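Local coordinates for phosphate-binding protein PstS (Borrelia burgdorferi, PDB 4N13), which binds inorganic phosphate with micromolar affinity as the solute-binding lipoprotein of the PstSACB ABC transporter, which imports phosphate, at residues L31-D34 and K35-N39; G52-G55 and L56-I60; D69-K72 and E73-E76; N101-E104 and E105-A108; Y209-K212 and E213-N216. All coordinates share one frame; numbering follows the deposited sequence. Where two conformers were deposited one is given.

Contact 1 of 5, residues L31-D34 and K35-N39; sequences LRYD and KINNN. Unlike the reference sequence in segment 31-34: Asp34 (reference Asn).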
loop_
_atom_site.group_PDB
_atom_site.type_symbol
_atom_site.label_atom_id
_atom_site.label_comp_id
_atom_site.label_asym_id
_atom_site.label_seq_id
_atom_site.Cartn_x
_atom_site.Cartn_y
_atom_site.Cartn_z
ATOM N N LEU A 31 -2.579 -20.219 11.298
ATOM C CA LEU A 31 -3.287 -20.907 12.366
ATOM C C LEU A 31 -4.681 -21.345 11.933
ATOM O O LEU A 31 -5.139 -22.417 12.317
ATOM C CB LEU A 31 -3.320 -20.053 13.631
ATOM C CG LEU A 31 -1.946 -20.008 14.335
ATOM C CD1 LEU A 31 -1.848 -18.878 15.327
ATOM C CD2 LEU A 31 -1.625 -21.329 15.015
ATOM N N ARG A 32 -5.336 -20.563 11.088
ATOM C CA ARG A 32 -6.645 -20.977 10.604
ATOM C C ARG A 32 -6.559 -22.076 9.560
ATOM O O ARG A 32 -7.404 -22.979 9.548
ATOM C CB ARG A 32 -7.423 -19.763 10.143
ATOM C CG ARG A 32 -7.736 -18.904 11.371
ATOM C CD ARG A 32 -8.669 -17.781 11.112
ATOM N NE ARG A 32 -10.006 -18.256 10.827
ATOM C CZ ARG A 32 -10.997 -17.450 10.494
ATOM N NH1 ARG A 32 -10.770 -16.146 10.399
ATOM N NH2 ARG A 32 -12.194 -17.943 10.250
ATOM N N TYR A 33 -5.536 -22.047 8.709
ATOM C CA TYR A 33 -5.374 -23.140 7.750
ATOM C C TYR A 33 -5.099 -24.455 8.491
ATOM O O TYR A 33 -5.525 -25.531 8.042
ATOM C CB TYR A 33 -4.294 -22.830 6.687
ATOM C CG TYR A 33 -4.196 -23.957 5.679
ATOM C CD1 TYR A 33 -5.274 -24.258 4.861
ATOM C CD2 TYR A 33 -3.059 -24.757 5.601
ATOM C CE1 TYR A 33 -5.237 -25.331 3.975
ATOM C CE2 TYR A 33 -2.998 -25.819 4.725
ATOM C CZ TYR A 33 -4.100 -26.111 3.921
ATOM O OH TYR A 33 -4.051 -27.187 3.073
ATOM N N ASP A 34 -4.429 -24.383 9.637
ATOM C CA ASP A 34 -4.145 -25.571 10.420
ATOM C C ASP A 34 -5.428 -26.274 10.879
ATOM O O ASP A 34 -5.398 -27.483 11.094
ATOM C CB ASP A 34 -3.242 -25.242 11.612
ATOM C CG ASP A 34 -2.937 -26.457 12.434
ATOM O OD1 ASP A 34 -2.141 -27.302 11.972
ATOM O OD2 ASP A 34 -3.518 -26.582 13.532
ATOM N N LYS A 35 -6.540 -25.537 11.010
ATOM C CA LYS A 35 -7.827 -26.152 11.350
ATOM C C LYS A 35 -8.336 -27.033 10.221
ATOM O O LYS A 35 -9.092 -27.969 10.465
ATOM C CB LYS A 35 -8.881 -25.080 11.664
ATOM C CG LYS A 35 -8.533 -24.143 12.799
ATOM C CD LYS A 35 -8.438 -24.862 14.119
ATOM C CE LYS A 35 -9.769 -25.466 14.516
ATOM N NZ LYS A 35 -9.695 -25.982 15.905
ATOM N N ILE A 36 -7.964 -26.703 8.982
ATOM C CA ILE A 36 -8.360 -27.465 7.801
ATOM C C ILE A 36 -7.398 -28.616 7.505
ATOM O O ILE A 36 -7.816 -29.729 7.205
ATOM C CB ILE A 36 -8.419 -26.518 6.585
ATOM C CG1 ILE A 36 -9.553 -25.510 6.788
ATOM C CG2 ILE A 36 -8.594 -27.304 5.289
ATOM C CD1 ILE A 36 -9.576 -24.359 5.788
ATOM N N ASN A 37 -6.105 -28.328 7.579
ATOM C CA ASN A 37 -5.092 -29.304 7.226
ATOM C C ASN A 37 -3.962 -29.244 8.212
ATOM O O ASN A 37 -3.106 -28.383 8.112
ATOM C CB ASN A 37 -4.565 -29.020 5.824
ATOM C CG ASN A 37 -3.501 -30.016 5.384
ATOM O OD1 ASN A 37 -3.215 -30.993 6.073
ATOM N ND2 ASN A 37 -2.909 -29.769 4.234
ATOM N N ASN A 38 -3.939 -30.154 9.169
ATOM C CA ASN A 38 -2.885 -30.143 10.181
ATOM C C ASN A 38 -1.674 -30.980 9.781
ATOM O O ASN A 38 -0.777 -31.217 10.593
ATOM C CB ASN A 38 -3.418 -30.599 11.546
ATOM C CG ASN A 38 -3.995 -32.003 11.512
ATOM O OD1 ASN A 38 -3.684 -32.800 10.628
ATOM N ND2 ASN A 38 -4.852 -32.309 12.481
ATOM N N ASN A 39 -1.629 -31.390 8.520
ATOM C CA ASN A 39 -0.505 -32.175 8.011
ATOM C C ASN A 39 0.567 -31.335 7.306
ATOM O O ASN A 39 1.560 -31.878 6.811
ATOM C CB ASN A 39 -1.005 -33.244 7.041
ATOM C CG ASN A 39 0.103 -34.150 6.548
ATOM O OD1 ASN A 39 0.693 -34.902 7.325
ATOM N ND2 ASN A 39 0.393 -34.087 5.247
#

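Contact 2 of 5, residues G52-G55 and L56-I60; sequences GING and LFNKI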
loop_
_atom_site.group_PDB
_atom_site.type_symbol
_atom_site.label_atom_id
_atom_site.label_comp_id
_atom_site.label_asym_id
_atom_site.label_seq_id
_atom_site.Cartn_x
_atom_site.Cartn_y
_atom_site.Cartn_z
ATOM N N GLY A 52 12.713 -11.798 1.406
ATOM C CA GLY A 52 11.863 -12.927 1.130
ATOM C C GLY A 52 12.075 -13.493 -0.260
ATOM O O GLY A 52 12.188 -14.709 -0.425
ATOM N N ILE A 53 12.092 -12.630 -1.268
ATOM C CA ILE A 53 12.306 -13.110 -2.634
ATOM C C ILE A 53 13.708 -13.731 -2.771
ATOM O O ILE A 53 13.882 -14.779 -3.385
ATOM C CB ILE A 53 12.098 -11.972 -3.640
ATOM C CG1 ILE A 53 10.633 -11.499 -3.584
ATOM C CG2 ILE A 53 12.499 -12.399 -5.054
ATOM C CD1 ILE A 53 10.418 -10.152 -4.232
ATOM N N ASN A 54 14.713 -13.095 -2.190
ATOM C CA ASN A 54 16.064 -13.672 -2.231
ATOM C C ASN A 54 16.071 -15.045 -1.555
ATOM O O ASN A 54 16.695 -15.991 -2.041
ATOM C CB ASN A 54 17.044 -12.701 -1.578
ATOM C CG ASN A 54 18.485 -13.103 -1.752
ATOM O OD1 ASN A 54 19.189 -13.342 -0.783
ATOM N ND2 ASN A 54 18.937 -13.157 -2.985
ATOM N N GLY A 55 15.378 -15.172 -0.433
ATOM C CA GLY A 55 15.315 -16.447 0.257
ATOM C C GLY A 55 14.590 -17.508 -0.568
ATOM O O GLY A 55 14.949 -18.678 -0.548
ATOM N N LEU A 56 13.553 -17.108 -1.290
ATOM C CA LEU A 56 12.873 -17.991 -2.234
ATOM C C LEU A 56 13.845 -18.538 -3.283
ATOM O O LEU A 56 13.926 -19.761 -3.501
ATOM C CB LEU A 56 11.726 -17.240 -2.912
ATOM C CG LEU A 56 11.009 -17.952 -4.060
ATOM C CD1 LEU A 56 10.180 -19.118 -3.537
ATOM C CD2 LEU A 56 10.101 -16.989 -4.772
ATOM N N PHE A 57 14.625 -17.659 -3.911
ATOM C CA PHE A 57 15.537 -18.099 -4.952
ATOM C C PHE A 57 16.640 -18.997 -4.403
ATOM O O PHE A 57 17.174 -19.837 -5.134
ATOM C CB PHE A 57 16.148 -16.890 -5.642
ATOM C CG PHE A 57 15.194 -16.120 -6.517
ATOM C CD1 PHE A 57 14.035 -16.687 -7.010
ATOM C CD2 PHE A 57 15.476 -14.828 -6.857
ATOM C CE1 PHE A 57 13.191 -15.955 -7.840
ATOM C CE2 PHE A 57 14.645 -14.112 -7.672
ATOM C CZ PHE A 57 13.507 -14.674 -8.160
ATOM N N ASN A 58 16.983 -18.814 -3.129
ATOM C CA ASN A 58 18.009 -19.614 -2.489
ATOM C C ASN A 58 17.439 -20.812 -1.715
ATOM O O ASN A 58 18.140 -21.457 -0.950
ATOM C CB ASN A 58 18.904 -18.725 -1.605
ATOM C CG ASN A 58 19.819 -17.879 -2.424
ATOM O OD1 ASN A 58 20.870 -18.344 -2.852
ATOM N ND2 ASN A 58 19.421 -16.652 -2.695
ATOM N N LYS A 59 16.157 -21.128 -1.939
ATOM C CA LYS A 59 15.533 -22.346 -1.399
ATOM C C LYS A 59 15.417 -22.329 0.110
ATOM O O LYS A 59 15.235 -23.367 0.728
ATOM C CB LYS A 59 16.290 -23.610 -1.838
ATOM C CG LYS A 59 16.591 -23.657 -3.293
ATOM C CD LYS A 59 15.350 -23.513 -4.126
ATOM C CE LYS A 59 15.639 -23.794 -5.592
ATOM N NZ LYS A 59 14.411 -23.775 -6.431
ATOM N N ILE A 60 15.488 -21.148 0.704
ATOM C CA ILE A 60 15.185 -20.994 2.117
ATOM C C ILE A 60 13.673 -20.921 2.365
ATOM O O ILE A 60 13.188 -21.429 3.370
ATOM C CB ILE A 60 15.900 -19.740 2.665
ATOM C CG1 ILE A 60 17.408 -19.853 2.404
ATOM C CG2 ILE A 60 15.614 -19.529 4.152
ATOM C CD1 ILE A 60 18.016 -21.115 2.910
#

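Contact 3 of 5, residues D69-K72 and E73-E76; sequences DLTK and EEIE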
loop_
_atom_site.group_PDB
_atom_site.type_symbol
_atom_site.label_atom_id
_atom_site.label_comp_id
_atom_site.label_asym_id
_atom_site.label_seq_id
_atom_site.Cartn_x
_atom_site.Cartn_y
_atom_site.Cartn_z
ATOM N N ASP A 69 6.578 -4.573 -6.520
ATOM C CA ASP A 69 6.514 -5.278 -7.785
ATOM C C ASP A 69 7.834 -5.956 -8.124
ATOM O O ASP A 69 8.916 -5.456 -7.858
ATOM C CB ASP A 69 6.093 -4.341 -8.922
ATOM C CG ASP A 69 4.588 -4.151 -9.000
ATOM O OD1 ASP A 69 3.974 -3.814 -7.963
ATOM O OD2 ASP A 69 4.022 -4.345 -10.102
ATOM N N LEU A 70 7.697 -7.124 -8.716
ATOM C CA LEU A 70 8.818 -7.933 -9.175
ATOM C C LEU A 70 9.580 -7.201 -10.266
ATOM O O LEU A 70 9.020 -6.432 -11.058
ATOM C CB LEU A 70 8.329 -9.271 -9.713
ATOM C CG LEU A 70 7.654 -10.217 -8.716
ATOM C CD1 LEU A 70 7.201 -11.487 -9.421
ATOM C CD2 LEU A 70 8.551 -10.574 -7.542
ATOM N N THR A 71 10.873 -7.460 -10.319
ATOM C CA THR A 71 11.715 -6.925 -11.373
ATOM C C THR A 71 11.777 -7.890 -12.552
ATOM O O THR A 71 11.409 -9.058 -12.436
ATOM C CB THR A 71 13.134 -6.708 -10.888
ATOM O OG1 THR A 71 13.696 -7.985 -10.585
ATOM C CG2 THR A 71 13.155 -5.804 -9.659
ATOM N N LYS A 72 12.263 -7.407 -13.691
ATOM C CA LYS A 72 12.484 -8.283 -14.832
ATOM C C LYS A 72 13.474 -9.393 -14.492
ATOM O O LYS A 72 13.276 -10.531 -14.901
ATOM C CB LYS A 72 12.971 -7.483 -16.048
ATOM C CG LYS A 72 11.888 -6.598 -16.640
ATOM C CD LYS A 72 12.364 -5.894 -17.915
ATOM C CE LYS A 72 13.465 -4.871 -17.670
ATOM N NZ LYS A 72 13.004 -3.724 -16.843
ATOM N N GLU A 73 14.520 -9.078 -13.737
ATOM C CA GLU A 73 15.495 -10.096 -13.340
ATOM C C GLU A 73 14.809 -11.199 -12.548
ATOM O O GLU A 73 15.110 -12.381 -12.730
ATOM C CB GLU A 73 16.646 -9.487 -12.521
ATOM C CG GLU A 73 17.714 -10.529 -12.087
ATOM C CD GLU A 73 17.463 -11.203 -10.705
ATOM O OE1 GLU A 73 16.618 -10.706 -9.930
ATOM O OE2 GLU A 73 18.141 -12.212 -10.367
ATOM N N GLU A 74 13.897 -10.815 -11.664
ATOM C CA GLU A 74 13.212 -11.812 -10.854
ATOM C C GLU A 74 12.329 -12.699 -11.731
ATOM O O GLU A 74 12.283 -13.913 -11.546
ATOM C CB GLU A 74 12.437 -11.119 -9.725
ATOM C CG GLU A 74 13.412 -10.564 -8.685
ATOM C CD GLU A 74 12.833 -9.550 -7.733
ATOM O OE1 GLU A 74 11.742 -9.015 -7.976
ATOM O OE2 GLU A 74 13.517 -9.271 -6.727
ATOM N N ILE A 75 11.634 -12.086 -12.688
ATOM C CA ILE A 75 10.838 -12.856 -13.636
ATOM C C ILE A 75 11.730 -13.819 -14.434
ATOM O O ILE A 75 11.397 -14.978 -14.639
ATOM C CB ILE A 75 10.043 -11.922 -14.588
ATOM C CG1 ILE A 75 9.002 -11.104 -13.810
ATOM C CG2 ILE A 75 9.367 -12.707 -15.695
ATOM C CD1 ILE A 75 7.994 -11.924 -13.060
ATOM N N GLU A 76 12.897 -13.342 -14.853
ATOM C CA GLU A 76 13.804 -14.174 -15.622
ATOM C C GLU A 76 14.317 -15.365 -14.817
ATOM O O GLU A 76 14.702 -16.383 -15.387
ATOM C CB GLU A 76 14.941 -13.302 -16.153
ATOM C CG GLU A 76 14.438 -12.305 -17.197
ATOM C CD GLU A 76 15.302 -11.065 -17.353
ATOM O OE1 GLU A 76 16.378 -10.995 -16.723
ATOM O OE2 GLU A 76 14.885 -10.147 -18.108
HETATM O O HOH W 1 16.014 -7.800 -9.202
#

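Contact 4 of 5, residues N101-E104 and E105-A108; sequences NITE and ENLA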
loop_
_atom_site.group_PDB
_atom_site.type_symbol
_atom_site.label_atom_id
_atom_site.label_comp_id
_atom_site.label_asym_id
_atom_site.label_seq_id
_atom_site.Cartn_x
_atom_site.Cartn_y
_atom_site.Cartn_z
ATOM N N ASN A 101 -10.536 16.629 -7.580
ATOM C CA ASN A 101 -9.784 15.681 -8.375
ATOM C C ASN A 101 -8.386 16.186 -8.667
ATOM O O ASN A 101 -8.180 17.392 -8.785
ATOM C CB ASN A 101 -10.485 15.470 -9.717
ATOM C CG ASN A 101 -9.760 14.470 -10.603
ATOM O OD1 ASN A 101 -9.626 13.295 -10.257
ATOM N ND2 ASN A 101 -9.251 14.937 -11.743
ATOM N N ILE A 102 -7.441 15.267 -8.814
ATOM C CA ILE A 102 -6.088 15.636 -9.170
ATOM C C ILE A 102 -5.480 14.492 -9.965
ATOM O O ILE A 102 -5.790 13.327 -9.734
ATOM C CB ILE A 102 -5.249 15.968 -7.909
ATOM C CG1 ILE A 102 -3.952 16.670 -8.299
ATOM C CG2 ILE A 102 -5.023 14.734 -7.054
ATOM C CD1 ILE A 102 -3.351 17.436 -7.204
ATOM N N THR A 103 -4.644 14.818 -10.946
ATOM C CA THR A 103 -3.907 13.780 -11.655
ATOM C C THR A 103 -2.705 13.347 -10.813
ATOM O O THR A 103 -2.206 14.114 -9.969
ATOM C CB THR A 103 -3.383 14.278 -13.005
ATOM O OG1 THR A 103 -2.524 15.394 -12.785
ATOM C CG2 THR A 103 -4.517 14.657 -13.943
ATOM N N GLU A 104 -2.211 12.139 -11.064
ATOM C CA GLU A 104 -1.011 11.680 -10.381
ATOM C C GLU A 104 0.155 12.624 -10.593
ATOM O O GLU A 104 0.923 12.875 -9.671
ATOM C CB GLU A 104 -0.621 10.281 -10.853
ATOM C CG GLU A 104 -1.359 9.158 -10.138
ATOM C CD GLU A 104 -0.846 7.831 -10.586
ATOM O OE1 GLU A 104 -1.228 7.448 -11.697
ATOM O OE2 GLU A 104 -0.072 7.192 -9.850
ATOM N N GLU A 105 0.298 13.121 -11.815
ATOM C CA GLU A 105 1.391 14.021 -12.131
ATOM C C GLU A 105 1.335 15.280 -11.268
ATOM O O GLU A 105 2.347 15.700 -10.690
ATOM C CB GLU A 105 1.377 14.405 -13.603
ATOM C CG GLU A 105 2.595 15.225 -14.008
ATOM C CD GLU A 105 3.858 14.400 -14.305
ATOM O OE1 GLU A 105 4.949 15.002 -14.326
ATOM O OE2 GLU A 105 3.780 13.167 -14.515
ATOM N N ASN A 106 0.161 15.901 -11.183
ATOM C CA ASN A 106 0.049 17.116 -10.397
ATOM C C ASN A 106 0.174 16.846 -8.906
ATOM O O ASN A 106 0.750 17.651 -8.161
ATOM C CB ASN A 106 -1.236 17.870 -10.726
ATOM C CG ASN A 106 -1.141 18.617 -12.032
ATOM O OD1 ASN A 106 -0.054 18.965 -12.467
ATOM N ND2 ASN A 106 -2.268 18.876 -12.654
ATOM N N LEU A 107 -0.345 15.708 -8.466
ATOM C CA LEU A 107 -0.213 15.326 -7.079
ATOM C C LEU A 107 1.272 15.173 -6.699
ATOM O O LEU A 107 1.709 15.659 -5.648
ATOM C CB LEU A 107 -0.989 14.037 -6.852
ATOM C CG LEU A 107 -1.052 13.523 -5.415
ATOM C CD1 LEU A 107 -1.638 14.534 -4.459
ATOM C CD2 LEU A 107 -1.898 12.260 -5.385
ATOM N N ALA A 108 2.038 14.505 -7.553
ATOM C CA ALA A 108 3.465 14.342 -7.310
ATOM C C ALA A 108 4.183 15.683 -7.252
ATOM O O ALA A 108 5.104 15.855 -6.466
ATOM C CB ALA A 108 4.073 13.467 -8.367
HETATM O O HOH W 2 -4.824 17.737 -11.694
#

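Contact 5 of 5, residues Y209-K212 and E213-N216; sequences YPTK and ETIN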
loop_
_atom_site.group_PDB
_atom_site.type_symbol
_atom_site.label_atom_id
_atom_site.label_comp_id
_atom_site.label_asym_id
_atom_site.label_seq_id
_atom_site.Cartn_x
_atom_site.Cartn_y
_atom_site.Cartn_z
ATOM N N TYR A 209 -12.140 7.500 -7.659
ATOM C CA TYR A 209 -12.203 7.377 -6.219
ATOM C C TYR A 209 -11.701 6.016 -5.799
ATOM O O TYR A 209 -11.914 5.032 -6.513
ATOM C CB TYR A 209 -13.629 7.596 -5.717
ATOM C CG TYR A 209 -13.998 9.058 -5.721
ATOM C CD1 TYR A 209 -13.486 9.928 -4.759
ATOM C CD2 TYR A 209 -14.823 9.583 -6.702
ATOM C CE1 TYR A 209 -13.793 11.258 -4.771
ATOM C CE2 TYR A 209 -15.149 10.917 -6.714
ATOM C CZ TYR A 209 -14.636 11.756 -5.736
ATOM O OH TYR A 209 -14.949 13.106 -5.722
ATOM N N PRO A 210 -11.034 5.958 -4.633
ATOM C CA PRO A 210 -10.498 4.701 -4.111
ATOM C C PRO A 210 -11.604 3.863 -3.471
ATOM O O PRO A 210 -12.123 4.197 -2.422
ATOM C CB PRO A 210 -9.444 5.161 -3.088
ATOM C CG PRO A 210 -9.874 6.531 -2.676
ATOM C CD PRO A 210 -10.655 7.119 -3.803
ATOM N N THR A 211 -11.975 2.789 -4.148
ATOM C CA THR A 211 -13.005 1.855 -3.700
ATOM C C THR A 211 -12.486 0.439 -3.906
ATOM O O THR A 211 -11.514 0.222 -4.619
ATOM C CB THR A 211 -14.315 2.002 -4.502
ATOM O OG1 THR A 211 -14.129 1.488 -5.827
ATOM C CG2 THR A 211 -14.752 3.465 -4.564
ATOM N N LYS A 212 -13.123 -0.554 -3.307
ATOM C CA LYS A 212 -12.661 -1.907 -3.513
ATOM C C LYS A 212 -12.628 -2.247 -5.015
ATOM O O LYS A 212 -11.703 -2.903 -5.492
ATOM C CB LYS A 212 -13.515 -2.897 -2.739
ATOM C CG LYS A 212 -12.943 -4.312 -2.778
ATOM C CD LYS A 212 -13.648 -5.208 -1.792
ATOM C CE LYS A 212 -13.040 -6.598 -1.772
ATOM N NZ LYS A 212 -13.691 -7.421 -0.721
ATOM N N GLU A 213 -13.614 -1.784 -5.776
ATOM C CA GLU A 213 -13.669 -2.094 -7.208
ATOM C C GLU A 213 -12.545 -1.425 -8.003
ATOM O O GLU A 213 -11.903 -2.059 -8.857
ATOM C CB GLU A 213 -15.022 -1.685 -7.800
ATOM C CG GLU A 213 -16.211 -2.514 -7.304
ATOM C CD GLU A 213 -16.144 -3.989 -7.697
ATOM O OE1 GLU A 213 -15.536 -4.310 -8.744
ATOM O OE2 GLU A 213 -16.716 -4.834 -6.960
ATOM N N THR A 214 -12.293 -0.149 -7.740
ATOM C CA THR A 214 -11.284 0.558 -8.519
ATOM C C THR A 214 -9.879 0.163 -8.096
ATOM O O THR A 214 -8.949 0.244 -8.886
ATOM C CB THR A 214 -11.436 2.080 -8.425
ATOM O OG1 THR A 214 -11.238 2.474 -7.068
ATOM C CG2 THR A 214 -12.796 2.541 -8.959
ATOM N N ILE A 215 -9.709 -0.247 -6.845
ATOM C CA ILE A 215 -8.395 -0.699 -6.416
ATOM C C ILE A 215 -8.125 -2.088 -7.017
ATOM O O ILE A 215 -7.030 -2.345 -7.537
ATOM C CB ILE A 215 -8.277 -0.644 -4.889
ATOM C CG1 ILE A 215 -8.275 0.830 -4.443
ATOM C CG2 ILE A 215 -7.009 -1.367 -4.433
ATOM C CD1 ILE A 215 -8.563 1.054 -2.953
ATOM N N ASN A 216 -9.109 -2.974 -6.978
ATOM C CA ASN A 216 -8.947 -4.282 -7.594
ATOM C C ASN A 216 -8.687 -4.225 -9.096
ATOM O O ASN A 216 -7.924 -5.030 -9.626
ATOM C CB ASN A 216 -10.137 -5.185 -7.286
ATOM C CG ASN A 216 -9.901 -6.018 -6.040
ATOM O OD1 ASN A 216 -9.356 -7.108 -6.113
ATOM N ND2 ASN A 216 -10.237 -5.474 -4.883
#

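Contact 1 of 5, residues L31-D34 and K35-N39
Tyr33 and Asn37, one helical turn apart, lie side by side and point the same way, with the phenol ring and the amide plane turned 76° against each other. Asn37 ND2 donates to Tyr33 OH over 3.1 Å, a nearly straight bond with the hydroxyl in the plane of the amide, while Asn37 CB packs 3.5 Å from Tyr33 CZ. Ile36 adds its CG2 methyl, 4.1 Å from Tyr33 CE1. Both Tyr33 and Asn37 hold CG anti to the backbone N (chi1 -178° and -180°), which sends the two side chains out together. The other end of the amide fixes its rotation: Asn37 OD1 accepts from Asn39 N at 2.9 Å, an Asx turn in the chain just after the helix. In the backbone, Tyr33 O takes two donors, Ile36 N and Asn37 N, each at 2.9 Å, Asn37 N making the straighter bond. Asp34 OD1 rests 3.4 Å from Asn38 CA. The contact closes helix 23-36 of the beta-alpha-beta unit formed with strands 12-18 and 40-45; helix 237-246 lies against it, Phe245 meeting the Tyr33 ring and Gln241 touching both Tyr33 and Asn37, and helix 249-257 meets Arg32.

Contact 2 of 5, residues G52-G55 and L56-I60
The Phe57 ring carries Ile53 over a face: Ile53 CG2 stands 4.2 Å from the ring centroid, 27° off the normal, in a CH-pi contact reaching CE2 and CZ. Ile53 O also lies over a ring face, 3.7 Å from Phe57 CG. Ile53 and Phe57 run side by side in the same direction on helix 49-57, which begins at Ser49, probably a phosphate ligand, close to Ile53. The second pair of flat groups, the amides of Asn54 and Asn58, is inclined by 62°, and their meeting is through the backbone: Asn58 ND2 donates to Asn54 O at 2.9 Å, the oxygen lying close to the Asn58 amide plane. Asn58 N reaches the same oxygen at 3.0 Å from the opposite face of its carbonyl plane. With CG beside its own backbone N (chi1 -73°), Asn58 can offer both donors to one acceptor. A Schellman motif follows, Lys59 at positive phi as C-prime: Ile60 N bonds Gly55 O at 2.8 Å and Lys59 N bonds Leu56 O at 3.0 Å. Ile53 and Phe57 touch Glu74 of helix 72-76. Asn54 O is thus gripped twice by Asn58, while the Schellman turn supplies donors to Gly55 O and Leu56 O.

Contact 3 of 5, residues D69-K72 and E73-E76
Thr71 and Glu74 meet through complementary rotamers: Thr71 OG1 sits between its backbone N and carbonyl carbon (chi1 65°), turned to the first helical turn, while Glu74 places CG beside its own N (chi1 -71°) and runs extended back to the start of the helix. The result is a capping box. Glu74 N donates to Thr71 OG1 at 3.0 Å, and Thr71 N returns a nearly straight bond to Glu74 OE1 at 2.9 Å, arriving from above the carboxylate plane, 41° out of it. The two side chains cross at a slant, Thr71 OG1 coming 3.2 Å from Glu74 CG. Water 1 adds a partner to the threonine hydroxyl at 2.7 Å and donates to Glu73 OE1, bridging the cap to the Glu73 carboxylate. Ahead of the cap, Leu70 CD1 packs 3.7 Å from Ile75 CD1, the two chains crossing near a right angle in a hydrophobic staple that spans the capping box, and Leu70 CD2 lies 3.6 Å from Glu74 OE1. Leu70 also reaches Ile227 and Val229 of strand 223-230. Arg68 forms a salt bridge with Glu74 OE2, so the buried carboxylate is held at both oxygens. The cap therefore joins a backbone N-H before helix 72-76 to a neighbouring charge through one side chain, and both the arginine and the helix N-terminus would probably favour its ionised form.

Contact 4 of 5, residues N101-E104 and E105-A108
Ile102 reaches over the first turn of helix 104-111: its CD1 lies 3.7 Å from Leu107 N, its CG1 is 3.8 Å from Asn106 CB, and its CG2 is 4.1 Å from Leu107 CB. The isoleucine and leucine side chains cross at about a right angle. CG1 stands anti to the backbone N of Ile102 (chi1 -166°), which carries CD1 against the helix backbone. Next along the chain, Thr103 takes the N-cap position. Its OG1 accepts from Asn106 N at 3.2 Å in a nearly straight bond (162°) and also touches Asn106 CB. The Asn106 side chain crosses the threonine at a slant; its ND2 turns to water 2, which accepts from it and from Thr103 N, each at 3.0 Å. The water thus links the amide to the backbone just ahead of the helix. Regular helical bonds then follow, Leu107 N to Thr103 O and Ala108 N to Glu104 O. From outside, Asn206 OD1 accepts from Glu104 N, another amide of the first turn, while Leu107 and Glu104 lean on Leu147 of helix 138-151. Strand 101-102 runs parallel to strand 201-205, with Ile102 in backbone bonds to Ser204 and Asn206. The arrangement is a threonine N-cap with a hydrophobic staple, Ile102 to Leu107, at a strand-to-helix junction in the periplasmic binding protein fold.

Contact 5 of 5, residues Y209-K212 and E213-N216
The backbone passes from the extended Tyr209-Thr211 run into helix 212-216, where Ile215 N bonds Thr211 O and Asn216 N bonds Lys212 O. Thr214 turns its hydroxyl back past the helix start: OG1 donates to Tyr209 O at 2.7 Å, lying in the plane of that carbonyl. Its chi1 of 63° sets OG1 between the backbone N and carbonyl carbon, facing the incoming chain. Thr211 is the N-cap, its OG1 accepting from Thr214 N at 3.1 Å, and the two threonine side chains cross at about a right angle. One turn on, Asn216 ND2 donates to Lys212 O at 3.0 Å with that oxygen in its amide plane. Asn216 N arrives at Lys212 O from the opposite face of the carbonyl plane, also at 3.0 Å. Lys212 and Asn216 run side by side, Lys212 CG being 3.6 Å from Asn216 ND2. Pro210 CB meets Ile215 CD1 at 4.2 Å, an apolar patch next to Ile90 and Ala88 of strand 80-93. The charged ends have partners beyond the turn: Lys212 NZ forms a salt bridge with Glu256 and Glu213 OE2 another with Lys264. The Asn216 amide donates a second time, to Gly262 O. Side-chain hydroxyl and amide groups thus bind backbone atoms at this short helix, while its charges tie it to the C-terminal part of the chain.

Contacts 1 and 2 close helices, whereas contacts 3, 4 and 5 open them, each with a threonine N-cap. The caps differ in what follows: a carboxylate in contact 3, a water-bound asparagine in contact 4, a second threonine in contact 5. At the C-terminal ends an asparagine serves either a phenol and an Asx turn or a carbonyl before a Schellman motif. Contacts 1, 3 and 5 are surface contacts; 2 and 4 are partly buried. Only contacts 2 and 3 touch, through Ile53 and Phe57 against Leu70 and Glu74, and contact 2 is near Ser49, a likely phosphate ligand. Contacts 1 and 4 lie about 45 Å apart between centres.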